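Local atomic coordinates of kinase-associated protein B (Bacillus cereus, PDB entry 1Y71), a protein that is of unknown function but is probably a protein associated with kinases, with an SH3-like beta-sheet domain. Residues L40-H45 / R65-F70. Sequence-based numbering, arbitrary orientation.
Sequences LAVLKH and RRALAF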
loop_
_atom_site.group_PDB
_atom_site.type_symbol
_atom_site.label_atom_id
_atom_site.label_comp_id
_atom_site.label_asym_id
_atom_site.label_seq_id
_atom_site.Cartn_x
_atom_site.Cartn_y
_atom_site.Cartn_z
ATOM N N LEU B 40 -0.333 -5.351 5.370
ATOM C CA LEU B 40 -0.749 -4.195 4.561
ATOM C C LEU B 40 -1.462 -4.541 3.252
ATOM O O LEU B 40 -2.261 -3.738 2.731
ATOM C CB LEU B 40 0.458 -3.299 4.263
ATOM C CG LEU B 40 1.166 -2.745 5.491
ATOM C CD1 LEU B 40 2.504 -2.074 5.083
ATOM C CD2 LEU B 40 0.290 -1.771 6.353
ATOM N N ALA B 41 -1.126 -5.705 2.688
ATOM C CA ALA B 41 -1.702 -6.129 1.424
ATOM C C ALA B 41 -1.643 -7.638 1.314
ATOM O O ALA B 41 -0.836 -8.277 1.993
ATOM C CB ALA B 41 -0.979 -5.491 0.258
ATOM N N VAL B 42 -2.500 -8.186 0.452
ATOM C CA VAL B 42 -2.540 -9.614 0.162
ATOM C C VAL B 42 -1.948 -9.925 -1.217
ATOM O O VAL B 42 -2.371 -9.363 -2.210
ATOM C CB VAL B 42 -3.976 -10.178 0.217
ATOM C CG1 VAL B 42 -3.947 -11.750 0.078
ATOM C CG2 VAL B 42 -4.690 -9.744 1.515
ATOM N N LEU B 43 -0.974 -10.835 -1.254
ATOM C CA LEU B 43 -0.401 -11.344 -2.506
ATOM C C LEU B 43 -0.986 -12.701 -2.909
ATOM O O LEU B 43 -1.165 -12.988 -4.112
ATOM C CB LEU B 43 1.137 -11.490 -2.410
ATOM C CG LEU B 43 1.992 -10.235 -2.384
ATOM C CD1 LEU B 43 3.462 -10.611 -2.142
ATOM C CD2 LEU B 43 1.829 -9.381 -3.645
ATOM N N LYS B 44 -1.258 -13.541 -1.918
ATOM C CA LYS B 44 -1.848 -14.848 -2.207
ATOM C C LYS B 44 -2.863 -15.175 -1.146
ATOM O O LYS B 44 -2.556 -15.100 0.053
ATOM C CB LYS B 44 -0.770 -15.946 -2.298
ATOM C CG LYS B 44 -1.366 -17.360 -2.431
ATOM C CD LYS B 44 -0.277 -18.391 -2.207
ATOM C CE LYS B 44 -0.736 -19.777 -2.628
ATOM N NZ LYS B 44 -1.007 -20.665 -1.460
ATOM N N HIS B 45 -4.084 -15.460 -1.588
ATOM C CA HIS B 45 -5.161 -15.833 -0.682
ATOM C C HIS B 45 -4.921 -17.272 -0.240
ATOM O O HIS B 45 -4.456 -18.101 -1.046
ATOM C CB HIS B 45 -6.544 -15.616 -1.330
ATOM C CG HIS B 45 -7.675 -15.643 -0.350
ATOM N ND1 HIS B 45 -8.253 -16.820 0.084
ATOM C CD2 HIS B 45 -8.323 -14.643 0.296
ATOM C CE1 HIS B 45 -9.222 -16.542 0.939
ATOM N NE2 HIS B 45 -9.277 -15.231 1.099
ATOM N N ARG B 65 -11.203 -20.438 5.112
ATOM C CA ARG B 65 -10.000 -19.899 5.719
ATOM C C ARG B 65 -9.872 -18.479 5.197
ATOM O O ARG B 65 -9.623 -18.280 4.006
ATOM C CB ARG B 65 -8.803 -20.768 5.345
ATOM C CG ARG B 65 -7.427 -20.148 5.665
ATOM C CD ARG B 65 -6.332 -21.209 5.680
ATOM N NE ARG B 65 -6.597 -22.263 6.667
ATOM C CZ ARG B 65 -7.104 -23.465 6.387
ATOM N NH1 ARG B 65 -7.421 -23.803 5.132
ATOM N NH2 ARG B 65 -7.288 -24.343 7.373
ATOM N N ARG B 66 -10.071 -17.501 6.080
ATOM C CA ARG B 66 -9.925 -16.073 5.726
ATOM C C ARG B 66 -8.464 -15.596 5.626
ATOM O O ARG B 66 -7.611 -16.030 6.386
ATOM C CB ARG B 66 -10.650 -15.179 6.766
ATOM C CG ARG B 66 -12.145 -15.121 6.662
ATOM C CD ARG B 66 -12.735 -14.239 7.794
ATOM N NE ARG B 66 -14.074 -13.809 7.417
ATOM C CZ ARG B 66 -14.464 -12.553 7.242
ATOM N NH1 ARG B 66 -13.632 -11.535 7.422
ATOM N NH2 ARG B 66 -15.720 -12.325 6.886
ATOM N N ALA B 67 -8.196 -14.668 4.701
ATOM C CA ALA B 67 -6.943 -13.909 4.691
ATOM C C ALA B 67 -6.763 -13.134 5.985
ATOM O O ALA B 67 -7.757 -12.784 6.648
ATOM C CB ALA B 67 -6.901 -12.931 3.483
ATOM N N LEU B 68 -5.519 -12.867 6.369
ATOM C CA LEU B 68 -5.277 -11.911 7.436
ATOM C C LEU B 68 -5.891 -10.551 7.055
ATOM O O LEU B 68 -5.900 -10.149 5.867
ATOM C CB LEU B 68 -3.791 -11.759 7.689
ATOM C CG LEU B 68 -3.072 -13.046 8.110
ATOM C CD1 LEU B 68 -1.548 -12.812 8.179
ATOM C CD2 LEU B 68 -3.650 -13.571 9.454
ATOM N N ALA B 69 -6.385 -9.846 8.061
ATOM C CA ALA B 69 -7.082 -8.573 7.852
ATOM C C ALA B 69 -6.086 -7.429 7.746
ATOM O O ALA B 69 -4.953 -7.568 8.165
ATOM C CB ALA B 69 -8.073 -8.320 8.990
ATOM N N PHE B 70 -6.545 -6.284 7.212
ATOM C CA PHE B 70 -5.720 -5.092 7.102
ATOM C C PHE B 70 -5.214 -4.643 8.476
ATOM O O PHE B 70 -5.992 -4.475 9.434
ATOM C CB PHE B 70 -6.469 -3.952 6.333
ATOM C CG PHE B 70 -5.657 -2.710 6.198
ATOM C CD1 PHE B 70 -4.421 -2.747 5.552
ATOM C CD2 PHE B 70 -6.073 -1.518 6.799
ATOM C CE1 PHE B 70 -3.624 -1.589 5.447
ATOM C CE2 PHE B 70 -5.288 -0.374 6.692
ATOM C CZ PHE B 70 -4.056 -0.420 6.034
#
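His45 lies obliquely against the backbone of 65-67: its CE1 comes 3.5 Å from Arg65 O, while on the same ring CD2 rests 3.9 Å from the methyl carbon CB of Ala67. The imidazole gets there because CG is anti to the backbone N (chi1 -165°), which carries the ring across to 65-67. Ala67 CB also meets Val42, whose CG2 branch approaches it to 4.3 Å, so one methyl is shared by two residues of 40-45. At the other end, the ring of Phe70 offers its edge to the Leu40 carbonyl, with O 3.7 Å from CD1 and lying near the ring plane, and CE1 of the same ring is 4.0 Å from Leu40 CD2.

The two segments run roughly antiparallel, 162° apart end to end, yet no hydrogen bond joins them directly. The polar link is made by Tyr128, whose hydroxyl is hydrogen-bonded to both His45 NE2 and Ala67 N, tying the ring to the backbone beside it. Leu121 and Leu124 of helix 112-127 pack on His45, while at the Phe70 end Gly86 and Ile88 of the second subunit pack against Phe70 and Leu40 respectively.

Leu40 and Ala41 form a classic beta bulge opposite Ile24, and a second, Leu43 and Lys44 opposite Lys22, coincides with the corner at Leu43. The loop leading to strand 73-77 packs along the bent end of strand 34-42, a member of the antiparallel sheet, consistent with the SH3-like clan of this family.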